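Local coordinates for protein fumarate lyase (PDB 3C8T) that belongs to the fumarate lyase superfamily of mostly helical enzymes and assembles from four chains, at residues S28-T33 with Y78-L83; L44-E49 with A198-R203; D106-A111 with G316-E321; A133-A138 with N438-R443. All coordinates share one frame; numbering follows the deposited sequence.

Helix 23-43 opens the chain's web of contacts. Its residues 28-33 meet 78-83, which lead into helix 80-91, so contact 1 closes a loop of 44 mostly helical residues. Contact 2 starts just after the same helix, in the loop 44-49, and closes far later on 198-203; the two loops therefore cross. Contacts 3 and 4 both spring from helix 104-140, near its start and near its end, with centres about 40 Å apart, and tie it to helix 315-344 and to the end of helix 432-440. Contact 2 crosses both, and these two cross each other. Contact 1 closes before contact 3 opens, yet they touch through Ile80 and Met108.

Contact 1. Residues S28-T33 with Y78-L83; sequences SRCVET and YPILPL
Leu83 and Cys30 contribute the largest buried areas here, and they meet directly: CD2 of Leu83 comes within 3.5 Å of Cys30 CB. The leucine's CG lies anti to its backbone N (chi1 163°), which carries the forked end across to helix 23-43, where the two methyls share the work. While CD2 presses on the cysteine, CD1 reaches CG2 of Val31 at 3.9 Å, the valine and leucine side chains crossing at about a right angle. Cys30 has a second neighbour. Its sulfur, placed beside the backbone N, lies 3.5 Å from CD1, the terminal methyl of Ile80. A cysteine suits this place because it is short and apolar enough to be buried between two branched side chains, and the beta-branched valine offers a methyl without a long, flexible stem. No hydrogen bond joins the two segments, so apolar contact alone carries the interface. On another side of the first helix, the guanidinium NE of Arg29 forms a salt bridge with OE1 of Glu32 at 2.9 Å, and Arg29 also pairs with Asp118. The contact thus joins helix 23-43 to the N-terminal part of helix 80-91, with Leu69 of helix 66-76 and Phe62 also against Leu83, and Met108 of helix 104-140 against Ile80.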
loop_
_atom_site.group_PDB
_atom_site.type_symbol
_atom_site.label_atom_id
_atom_site.label_comp_id
_atom_site.label_asym_id
_atom_site.label_seq_id
_atom_site.Cartn_x
_atom_site.Cartn_y
_atom_site.Cartn_z
ATOM N N SER A 28 28.577 -16.963 -1.754
ATOM C CA SER A 28 29.664 -16.985 -2.769
ATOM C C SER A 28 30.006 -15.579 -3.367
ATOM O O SER A 28 31.190 -15.285 -3.644
ATOM C CB SER A 28 29.417 -18.040 -3.844
ATOM O OG SER A 28 28.444 -17.578 -4.737
ATOM N N ARG A 29 29.000 -14.711 -3.516
ATOM C CA ARG A 29 29.236 -13.303 -3.914
ATOM C C ARG A 29 29.937 -12.511 -2.813
ATOM O O ARG A 29 30.710 -11.617 -3.113
ATOM C CB ARG A 29 27.945 -12.553 -4.290
ATOM C CG ARG A 29 26.958 -13.226 -5.273
ATOM C CD ARG A 29 27.574 -14.096 -6.364
ATOM N NE ARG A 29 28.333 -13.356 -7.375
ATOM C CZ ARG A 29 27.905 -13.107 -8.617
ATOM N NH1 ARG A 29 28.668 -12.429 -9.468
ATOM N NH2 ARG A 29 26.704 -13.505 -9.000
ATOM N N CYS A 30 29.639 -12.843 -1.552
ATOM C CA CYS A 30 30.326 -12.286 -0.382
ATOM C C CYS A 30 31.814 -12.592 -0.366
ATOM O O CYS A 30 32.644 -11.688 -0.163
ATOM C CB CYS A 30 29.667 -12.727 0.930
ATOM S SG CYS A 30 28.056 -11.883 1.334
ATOM N N VAL A 31 32.154 -13.863 -0.609
ATOM C CA VAL A 31 33.540 -14.275 -0.810
ATOM C C VAL A 31 34.146 -13.545 -2.014
ATOM O O VAL A 31 35.247 -12.965 -1.904
ATOM C CB VAL A 31 33.650 -15.820 -0.995
ATOM C CG1 VAL A 31 35.088 -16.236 -1.167
ATOM C CG2 VAL A 31 33.010 -16.559 0.180
ATOM N N GLU A 32 33.431 -13.542 -3.149
ATOM C CA GLU A 32 33.887 -12.830 -4.352
ATOM C C GLU A 32 34.283 -11.385 -4.048
ATOM O O GLU A 32 35.324 -10.909 -4.497
ATOM C CB GLU A 32 32.854 -12.942 -5.505
ATOM C CG GLU A 32 33.158 -12.031 -6.684
ATOM C CD GLU A 32 32.170 -12.119 -7.844
ATOM O OE1 GLU A 32 31.190 -12.919 -7.789
ATOM O OE2 GLU A 32 32.390 -11.370 -8.838
ATOM N N THR A 33 33.476 -10.702 -3.243
ATOM C CA THR A 33 33.701 -9.304 -2.848
ATOM C C THR A 33 34.961 -9.170 -1.976
ATOM O O THR A 33 35.777 -8.273 -2.207
ATOM C CB THR A 33 32.463 -8.790 -2.090
ATOM O OG1 THR A 33 31.301 -8.940 -2.922
ATOM C CG2 THR A 33 32.609 -7.310 -1.610
ATOM N N TYR A 78 24.602 -11.091 11.681
ATOM C CA TYR A 78 24.951 -11.055 10.244
ATOM C C TYR A 78 25.894 -12.184 9.822
ATOM O O TYR A 78 26.654 -12.653 10.637
ATOM C CB TYR A 78 25.577 -9.698 9.902
ATOM C CG TYR A 78 24.710 -8.523 10.284
ATOM C CD1 TYR A 78 23.627 -8.169 9.508
ATOM C CD2 TYR A 78 24.969 -7.785 11.433
ATOM C CE1 TYR A 78 22.820 -7.118 9.836
ATOM C CE2 TYR A 78 24.142 -6.707 11.797
ATOM C CZ TYR A 78 23.080 -6.374 10.974
ATOM O OH TYR A 78 22.261 -5.312 11.280
ATOM N N PRO A 79 25.819 -12.654 8.550
ATOM C CA PRO A 79 26.735 -13.738 8.189
ATOM C C PRO A 79 28.158 -13.296 7.876
ATOM O O PRO A 79 29.022 -14.166 7.762
ATOM C CB PRO A 79 26.090 -14.331 6.919
ATOM C CG PRO A 79 25.435 -13.142 6.255
ATOM C CD PRO A 79 24.889 -12.337 7.439
ATOM N N ILE A 80 28.410 -11.989 7.726
ATOM C CA ILE A 80 29.695 -11.566 7.194
ATOM C C ILE A 80 30.914 -11.906 8.065
ATOM O O ILE A 80 31.899 -12.434 7.570
ATOM C CB ILE A 80 29.733 -10.074 6.791
ATOM C CG1 ILE A 80 28.695 -9.766 5.703
ATOM C CG2 ILE A 80 31.121 -9.676 6.353
ATOM C CD1 ILE A 80 28.504 -10.860 4.615
ATOM N N LEU A 81 30.879 -11.564 9.341
ATOM C CA LEU A 81 32.051 -11.812 10.172
ATOM C C LEU A 81 32.289 -13.298 10.423
ATOM O O LEU A 81 33.428 -13.705 10.393
ATOM C CB LEU A 81 32.068 -10.935 11.454
ATOM C CG LEU A 81 32.221 -9.423 11.151
ATOM C CD1 LEU A 81 32.085 -8.556 12.408
ATOM C CD2 LEU A 81 33.527 -9.078 10.452
ATOM N N PRO A 82 31.222 -14.110 10.641
ATOM C CA PRO A 82 31.408 -15.557 10.645
ATOM C C PRO A 82 31.962 -16.087 9.319
ATOM O O PRO A 82 32.890 -16.918 9.325
ATOM C CB PRO A 82 29.983 -16.092 10.884
ATOM C CG PRO A 82 29.261 -15.014 11.524
ATOM C CD PRO A 82 29.815 -13.760 10.947
ATOM N N LEU A 83 31.437 -15.615 8.189
ATOM C CA LEU A 83 32.028 -16.029 6.922
ATOM C C LEU A 83 33.534 -15.646 6.821
ATOM O O LEU A 83 34.362 -16.441 6.327
ATOM C CB LEU A 83 31.224 -15.513 5.715
ATOM C CG LEU A 83 32.021 -15.580 4.401
ATOM C CD1 LEU A 83 32.188 -17.020 3.913
ATOM C CD2 LEU A 83 31.372 -14.686 3.340
#

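Contact 2. Residues L44-E49 with A198-R203; sequences LGIIPE and ASLGTR
The carbonyl oxygen of Leu44 receives the guanidinium of Arg203, whose NH2 donates to Leu44 O over 3.1 Å with an N-H...O angle of 151°. The donor stands nearly in line with the C=O bond, and the oxygen lies close to the guanidinium plane, so the group meets its acceptor edge-on. NH1 adds a weak, longer bond to the same oxygen. Arginine fits this place because one flat end can serve two acceptors: its NE pairs with Asp206 at the start of helix 204-215, and together these partners should limit rotation of the group.

The oxygen belongs to the end of helix 23-43, which closes in a Schellman motif: Gly45, with positive phi, is the C' residue, its N bonding to Ala42 O and the N of Ile46 to Gln41 O. Glycine adopts that backbone conformation with little strain. A carbonyl at a helix C terminus is a natural acceptor, and a positive charge there would probably interact well with the helix dipole.

Apolar groups pad the guanidinium. CD1 of Ile46 lies over one face, offset toward the rim, and also touches Arg203 CB at 3.7 Å. Leu44, like Ile46, runs counter to the arginine, its CB 3.5 Å from Arg203 NH1. Bends at chi2 and chi3 (-74° and -39°) bring the guanidinium alongside both side chains. More loosely, CG2 of Ile46 faces CD2 of Leu200 at 4.4 Å. Leu200 opens a type II' turn to Arg203, and Trp100 packs on both Leu200 and Ile46.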
loop_
_atom_site.group_PDB
_atom_site.type_symbol
_atom_site.label_atom_id
_atom_site.label_comp_id
_atom_site.label_asym_id
_atom_site.label_seq_id
_atom_site.Cartn_x
_atom_site.Cartn_y
_atom_site.Cartn_z
ATOM N N LEU A 44 47.292 -1.459 -4.560
ATOM C CA LEU A 44 47.516 -0.097 -4.069
ATOM C C LEU A 44 48.550 -0.088 -2.952
ATOM O O LEU A 44 48.728 0.924 -2.280
ATOM C CB LEU A 44 46.203 0.535 -3.566
ATOM C CG LEU A 44 45.094 0.770 -4.603
ATOM C CD1 LEU A 44 43.727 0.700 -3.968
ATOM C CD2 LEU A 44 45.284 2.101 -5.365
ATOM N N GLY A 45 49.187 -1.235 -2.726
ATOM C CA GLY A 45 50.213 -1.393 -1.685
ATOM C C GLY A 45 49.692 -1.264 -0.265
ATOM O O GLY A 45 50.421 -0.859 0.638
ATOM N N ILE A 46 48.432 -1.613 -0.046
ATOM C CA ILE A 46 47.836 -1.374 1.268
ATOM C C ILE A 46 47.975 -2.586 2.166
ATOM O O ILE A 46 48.092 -2.462 3.392
ATOM C CB ILE A 46 46.389 -0.814 1.175
ATOM C CG1 ILE A 46 46.465 0.655 0.764
ATOM C CG2 ILE A 46 45.659 -0.926 2.509
ATOM C CD1 ILE A 46 45.207 1.171 0.176
ATOM N N ILE A 47 47.977 -3.754 1.541
ATOM C CA ILE A 47 48.273 -4.997 2.230
ATOM C C ILE A 47 49.371 -5.649 1.379
ATOM O O ILE A 47 49.492 -5.281 0.214
ATOM C CB ILE A 47 47.022 -5.919 2.369
ATOM C CG1 ILE A 47 46.497 -6.367 0.995
ATOM C CG2 ILE A 47 45.906 -5.238 3.208
ATOM C CD1 ILE A 47 45.696 -7.655 1.070
ATOM N N PRO A 48 50.206 -6.546 1.966
ATOM C CA PRO A 48 51.196 -7.348 1.226
ATOM C C PRO A 48 50.648 -8.136 0.039
ATOM O O PRO A 48 49.575 -8.741 0.133
ATOM C CB PRO A 48 51.712 -8.358 2.265
ATOM C CG PRO A 48 50.949 -8.095 3.536
ATOM C CD PRO A 48 50.325 -6.756 3.428
ATOM N N GLU A 49 51.433 -8.171 -1.035
ATOM C CA GLU A 49 51.067 -8.893 -2.248
ATOM C C GLU A 49 50.876 -10.386 -2.035
ATOM O O GLU A 49 50.041 -10.973 -2.683
ATOM C CB GLU A 49 52.093 -8.643 -3.362
ATOM C CG GLU A 49 51.860 -7.354 -4.127
ATOM C CD GLU A 49 52.972 -7.072 -5.142
ATOM O OE1 GLU A 49 54.083 -6.652 -4.739
ATOM O OE2 GLU A 49 52.724 -7.262 -6.353
ATOM N N ALA A 198 37.529 5.670 7.493
ATOM C CA ALA A 198 38.547 6.252 8.406
ATOM C C ALA A 198 39.708 5.304 8.622
ATOM O O ALA A 198 40.874 5.735 8.646
ATOM C CB ALA A 198 37.938 6.604 9.752
ATOM N N SER A 199 39.400 4.018 8.775
ATOM C CA SER A 199 40.444 3.037 9.046
ATOM C C SER A 199 41.499 2.896 7.944
ATOM O O SER A 199 42.519 2.261 8.183
ATOM C CB SER A 199 39.868 1.688 9.503
ATOM O OG SER A 199 39.460 0.877 8.451
ATOM N N LEU A 200 41.278 3.541 6.787
ATOM C CA LEU A 200 42.190 3.467 5.630
ATOM C C LEU A 200 42.953 4.786 5.419
ATOM O O LEU A 200 43.659 4.989 4.397
ATOM C CB LEU A 200 41.457 3.021 4.341
ATOM C CG LEU A 200 40.919 1.575 4.384
ATOM C CD1 LEU A 200 39.995 1.247 3.204
ATOM C CD2 LEU A 200 42.029 0.524 4.532
ATOM N N GLY A 201 42.824 5.658 6.414
ATOM C CA GLY A 201 43.528 6.922 6.438
ATOM C C GLY A 201 43.067 7.746 5.265
ATOM O O GLY A 201 41.900 8.147 5.195
ATOM N N THR A 202 43.985 7.956 4.321
ATOM C CA THR A 202 43.725 8.824 3.158
ATOM C C THR A 202 43.493 8.014 1.887
ATOM O O THR A 202 43.268 8.591 0.848
ATOM C CB THR A 202 44.901 9.860 2.884
ATOM O OG1 THR A 202 46.014 9.197 2.251
ATOM C CG2 THR A 202 45.358 10.560 4.168
ATOM N N ARG A 203 43.562 6.687 1.970
ATOM C CA ARG A 203 43.575 5.865 0.760
ATOM C C ARG A 203 42.191 5.270 0.432
ATOM O O ARG A 203 42.024 4.519 -0.544
ATOM C CB ARG A 203 44.617 4.740 0.892
ATOM C CG ARG A 203 46.021 5.162 1.353
ATOM C CD ARG A 203 46.813 5.875 0.269
ATOM N NE ARG A 203 46.637 5.317 -1.083
ATOM C CZ ARG A 203 47.305 4.259 -1.553
ATOM N NH1 ARG A 203 47.097 3.843 -2.798
ATOM N NH2 ARG A 203 48.172 3.608 -0.778
#

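Contact 3. Residues D106-A111 with G316-E321; sequences DIMDTA and GPWHLE
Met108 and Trp318 make the closer part of this contact, the sulfur SD lying 3.9 Å from CH2 of the indole. Extended through chi2 (-177°), the methionine crosses the indole side chain at about a right angle. SD is 5.0 Å from the centroid of the six-membered ring and 67° off its normal, an oblique Met-aromatic contact. CB of Met108 adds a touch on CZ2 at 4.1 Å. An unbranched, polarisable thioether suits such a place, since it can adapt its shape to the large, flat indole.

The looser part lies at the five-membered ring. Asp109 OD1 stands 4.1 Å from Trp318 NE1, with no hydrogen bond between them and the carboxylate and ring planes 79° apart. Both parts are buried, so the contrast is one of closeness rather than of solvent. The aspartate's firm partner is Arg228, which also bridges to Glu321; that shared positive charge would help two acidic groups, 5.2 Å apart between Asp109 OD1 and Glu321 OE1, to coexist. Trp322 meets Trp318 edge-to-face, and Tyr8 of the second subunit packs on Met108. Such packing between long helices is in keeping with the helical core of the fumarate lyase superfamily.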
loop_
_atom_site.group_PDB
_atom_site.type_symbol
_atom_site.label_atom_id
_atom_site.label_comp_id
_atom_site.label_asym_id
_atom_site.label_seq_id
_atom_site.Cartn_x
_atom_site.Cartn_y
_atom_site.Cartn_z
ATOM N N ASP A 106 28.965 -3.077 3.685
ATOM C CA ASP A 106 29.733 -2.984 2.438
ATOM C C ASP A 106 29.663 -4.307 1.679
ATOM O O ASP A 106 29.371 -4.339 0.500
ATOM C CB ASP A 106 31.188 -2.659 2.707
ATOM C CG ASP A 106 31.387 -1.276 3.223
ATOM O OD1 ASP A 106 30.505 -0.405 3.035
ATOM O OD2 ASP A 106 32.456 -1.046 3.812
ATOM N N ILE A 107 29.940 -5.400 2.383
ATOM C CA ILE A 107 30.008 -6.714 1.755
ATOM C C ILE A 107 28.627 -7.176 1.332
ATOM O O ILE A 107 28.473 -7.719 0.215
ATOM C CB ILE A 107 30.669 -7.791 2.663
ATOM C CG1 ILE A 107 32.020 -7.316 3.230
ATOM C CG2 ILE A 107 30.860 -9.103 1.882
ATOM C CD1 ILE A 107 33.084 -6.862 2.195
ATOM N N MET A 108 27.635 -6.942 2.206
ATOM C CA MET A 108 26.224 -7.322 1.939
ATOM C C MET A 108 25.558 -6.497 0.830
ATOM O O MET A 108 24.848 -7.068 0.002
ATOM C CB MET A 108 25.398 -7.270 3.224
ATOM C CG MET A 108 25.827 -8.304 4.275
ATOM S SD MET A 108 24.833 -8.350 5.817
ATOM C CE MET A 108 23.372 -9.162 5.134
ATOM N N ASP A 109 25.821 -5.181 0.788
ATOM C CA ASP A 109 25.341 -4.316 -0.292
ATOM C C ASP A 109 25.966 -4.693 -1.626
ATOM O O ASP A 109 25.289 -4.819 -2.657
ATOM C CB ASP A 109 25.719 -2.855 -0.012
ATOM C CG ASP A 109 24.647 -2.081 0.781
ATOM O OD1 ASP A 109 23.594 -2.639 1.118
ATOM O OD2 ASP A 109 24.869 -0.881 1.054
ATOM N N THR A 110 27.274 -4.877 -1.603
ATOM C CA THR A 110 28.014 -5.223 -2.824
ATOM C C THR A 110 27.656 -6.589 -3.356
ATOM O O THR A 110 27.434 -6.731 -4.554
ATOM C CB THR A 110 29.541 -5.113 -2.630
ATOM O OG1 THR A 110 29.890 -3.756 -2.317
ATOM C CG2 THR A 110 30.252 -5.531 -3.932
ATOM N N ALA A 111 27.587 -7.601 -2.497
ATOM C CA ALA A 111 27.094 -8.930 -2.923
ATOM C C ALA A 111 25.676 -8.887 -3.479
ATOM O O ALA A 111 25.360 -9.596 -4.436
ATOM C CB ALA A 111 27.161 -9.937 -1.773
ATOM N N GLY A 316 16.182 -1.393 10.966
ATOM C CA GLY A 316 14.761 -1.549 10.608
ATOM C C GLY A 316 14.511 -1.353 9.115
ATOM O O GLY A 316 14.129 -2.302 8.411
ATOM N N PRO A 317 14.735 -0.109 8.601
ATOM C CA PRO A 317 14.547 0.127 7.171
ATOM C C PRO A 317 15.348 -0.856 6.304
ATOM O O PRO A 317 14.857 -1.295 5.257
ATOM C CB PRO A 317 15.106 1.552 6.977
ATOM C CG PRO A 317 14.864 2.217 8.298
ATOM C CD PRO A 317 15.172 1.116 9.299
ATOM N N TRP A 318 16.572 -1.163 6.715
ATOM C CA TRP A 318 17.454 -1.996 5.885
ATOM C C TRP A 318 16.904 -3.426 5.785
ATOM O O TRP A 318 16.901 -4.037 4.721
ATOM C CB TRP A 318 18.889 -1.941 6.429
ATOM C CG TRP A 318 19.891 -2.812 5.710
ATOM C CD1 TRP A 318 19.902 -3.148 4.345
ATOM C CD2 TRP A 318 21.062 -3.414 6.276
ATOM N NE1 TRP A 318 20.997 -3.934 4.072
ATOM C CE2 TRP A 318 21.723 -4.118 5.226
ATOM C CE3 TRP A 318 21.629 -3.412 7.557
ATOM C CZ2 TRP A 318 22.904 -4.835 5.428
ATOM C CZ3 TRP A 318 22.820 -4.134 7.768
ATOM C CH2 TRP A 318 23.444 -4.835 6.702
ATOM N N HIS A 319 16.375 -3.918 6.896
ATOM C CA HIS A 319 15.756 -5.232 6.965
ATOM C C HIS A 319 14.636 -5.392 5.929
ATOM O O HIS A 319 14.419 -6.480 5.400
ATOM C CB HIS A 319 15.192 -5.458 8.362
ATOM C CG HIS A 319 14.961 -6.899 8.676
ATOM N ND1 HIS A 319 15.705 -7.582 9.610
ATOM C CD2 HIS A 319 14.105 -7.804 8.139
ATOM C CE1 HIS A 319 15.297 -8.840 9.656
ATOM N NE2 HIS A 319 14.332 -9.002 8.765
ATOM N N LEU A 320 13.942 -4.295 5.635
ATOM C CA LEU A 320 12.869 -4.296 4.646
ATOM C C LEU A 320 13.292 -4.648 3.229
ATOM O O LEU A 320 12.529 -5.304 2.528
ATOM C CB LEU A 320 12.090 -2.973 4.662
ATOM C CG LEU A 320 11.030 -2.702 5.734
ATOM C CD1 LEU A 320 10.413 -1.326 5.398
ATOM C CD2 LEU A 320 9.949 -3.864 5.680
ATOM N N GLU A 321 14.494 -4.219 2.806
ATOM C CA GLU A 321 15.093 -4.639 1.524
ATOM C C GLU A 321 15.284 -6.139 1.371
ATOM O O GLU A 321 15.274 -6.640 0.241
ATOM C CB GLU A 321 16.456 -3.948 1.289
ATOM C CG GLU A 321 16.411 -2.473 1.673
ATOM C CD GLU A 321 17.548 -1.639 1.075
ATOM O OE1 GLU A 321 18.456 -2.215 0.443
ATOM O OE2 GLU A 321 17.510 -0.396 1.222
#

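Contact 4. Residues A133-A138 with N438-R443; sequences ALAALA and NVLGGR
Ala135 is the first residue of 133-138 to touch the other segment, its CB lying 3.6 Å from CD2 of Leu440. The same methyl of the leucine also comes within 3.7 Å of Ala135 CA, so it rests against backbone as much as side chain, and the CA atoms of Ala135 and Leu440 are 6.6 Å apart. Alanine suits the position, its single methyl letting Leu440 approach the helix backbone. Ala136 points away, and Leu137 belongs to another face, against Leu343 of helix 315-344. One helical turn beyond Ala135, Ala138 turns the same way and offers its CB to Leu440 CD2 at 4.2 Å. One methyl therefore spans two alanines spaced i and i+3, and no hydrogen bond joins the two segments. Helix 104-140 is one of the long helices of this mostly helical superfamily fold, and helix 432-440 packs on it.

Past Leu440 the helix gives way to Gly441 and Gly442, both with positive phi, a conformation that glycine adopts readily. The chain then folds back and Arg443 reaches carbonyls of the last turn. NE donates to Leu440 O over 3.1 Å at a fairly straight 163°, and NH2 to Val439 O over 2.8 Å, both oxygens lying near the guanidinium plane. Leu440 O also accepts from Arg443 N, on the carbonyl face opposite to NE, while Asp172 forms a salt bridge with NH2.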
loop_
_atom_site.group_PDB
_atom_site.type_symbol
_atom_site.label_atom_id
_atom_site.label_comp_id
_atom_site.label_asym_id
_atom_site.label_seq_id
_atom_site.Cartn_x
_atom_site.Cartn_y
_atom_site.Cartn_z
ATOM N N ALA A 133 7.048 -12.738 -28.463
ATOM C CA ALA A 133 5.749 -13.382 -28.593
ATOM C C ALA A 133 4.628 -12.373 -28.895
ATOM O O ALA A 133 3.686 -12.693 -29.615
ATOM C CB ALA A 133 5.439 -14.233 -27.356
ATOM N N LEU A 134 4.768 -11.130 -28.417
ATOM C CA LEU A 134 3.788 -10.099 -28.708
ATOM C C LEU A 134 3.878 -9.616 -30.158
ATOM O O LEU A 134 2.818 -9.434 -30.843
ATOM C CB LEU A 134 3.875 -8.917 -27.730
ATOM C CG LEU A 134 3.378 -9.211 -26.315
ATOM C CD1 LEU A 134 3.745 -8.072 -25.319
ATOM C CD2 LEU A 134 1.875 -9.476 -26.343
ATOM N N ALA A 135 5.115 -9.417 -30.628
ATOM C CA ALA A 135 5.316 -9.049 -32.027
ATOM C C ALA A 135 4.739 -10.132 -32.990
ATOM O O ALA A 135 4.115 -9.815 -34.003
ATOM C CB ALA A 135 6.773 -8.761 -32.299
ATOM N N ALA A 136 4.896 -11.400 -32.659
ATOM C CA ALA A 136 4.314 -12.456 -33.497
ATOM C C ALA A 136 2.798 -12.327 -33.522
ATOM O O ALA A 136 2.190 -12.381 -34.590
ATOM C CB ALA A 136 4.751 -13.863 -33.032
ATOM N N LEU A 137 2.187 -12.147 -32.360
ATOM C CA LEU A 137 0.726 -12.015 -32.285
ATOM C C LEU A 137 0.257 -10.785 -33.049
ATOM O O LEU A 137 -0.705 -10.846 -33.785
ATOM C CB LEU A 137 0.226 -11.936 -30.842
ATOM C CG LEU A 137 0.358 -13.197 -29.972
ATOM C CD1 LEU A 137 0.121 -12.831 -28.508
ATOM C CD2 LEU A 137 -0.635 -14.276 -30.398
ATOM N N ALA A 138 0.952 -9.673 -32.861
ATOM C CA ALA A 138 0.615 -8.434 -33.530
ATOM C C ALA A 138 0.663 -8.608 -35.056
ATOM O O ALA A 138 -0.225 -8.141 -35.775
ATOM C CB ALA A 138 1.566 -7.354 -33.104
ATOM N N ASN A 438 3.609 0.530 -37.318
ATOM C CA ASN A 438 4.369 1.531 -36.578
ATOM C C ASN A 438 5.077 0.977 -35.347
ATOM O O ASN A 438 6.275 1.209 -35.139
ATOM C CB ASN A 438 3.436 2.650 -36.146
ATOM C CG ASN A 438 4.189 3.883 -35.728
ATOM O OD1 ASN A 438 4.717 4.600 -36.585
ATOM N ND2 ASN A 438 4.284 4.133 -34.412
ATOM N N VAL A 439 4.362 0.243 -34.512
ATOM C CA VAL A 439 4.980 -0.351 -33.333
ATOM C C VAL A 439 6.013 -1.442 -33.722
ATOM O O VAL A 439 7.114 -1.492 -33.185
ATOM C CB VAL A 439 3.896 -0.915 -32.373
ATOM C CG1 VAL A 439 4.524 -1.638 -31.168
ATOM C CG2 VAL A 439 3.004 0.186 -31.929
ATOM N N LEU A 440 5.647 -2.314 -34.647
ATOM C CA LEU A 440 6.562 -3.369 -35.100
ATOM C C LEU A 440 7.867 -2.776 -35.693
ATOM O O LEU A 440 8.955 -3.309 -35.452
ATOM C CB LEU A 440 5.871 -4.304 -36.087
ATOM C CG LEU A 440 4.791 -5.226 -35.485
ATOM C CD1 LEU A 440 4.117 -6.046 -36.592
ATOM C CD2 LEU A 440 5.380 -6.197 -34.460
ATOM N N GLY A 441 7.744 -1.671 -36.426
ATOM C CA GLY A 441 8.884 -0.923 -36.940
ATOM C C GLY A 441 9.908 -1.785 -37.647
ATOM O O GLY A 441 11.134 -1.659 -37.394
ATOM N N GLY A 442 9.422 -2.692 -38.497
ATOM C CA GLY A 442 10.310 -3.560 -39.262
ATOM C C GLY A 442 10.830 -4.762 -38.485
ATOM O O GLY A 442 11.932 -5.262 -38.771
ATOM N N ARG A 443 10.061 -5.212 -37.491
ATOM C CA ARG A 443 10.276 -6.533 -36.866
ATOM C C ARG A 443 9.427 -7.598 -37.595
ATOM O O ARG A 443 8.188 -7.452 -37.740
ATOM C CB ARG A 443 9.907 -6.515 -35.364
ATOM C CG ARG A 443 10.926 -5.832 -34.447
ATOM C CD ARG A 443 10.385 -5.814 -33.000
ATOM N NE ARG A 443 9.535 -4.648 -32.719
ATOM C CZ ARG A 443 9.143 -4.268 -31.506
ATOM N NH1 ARG A 443 9.480 -4.988 -30.419
ATOM N NH2 ARG A 443 8.402 -3.162 -31.383
#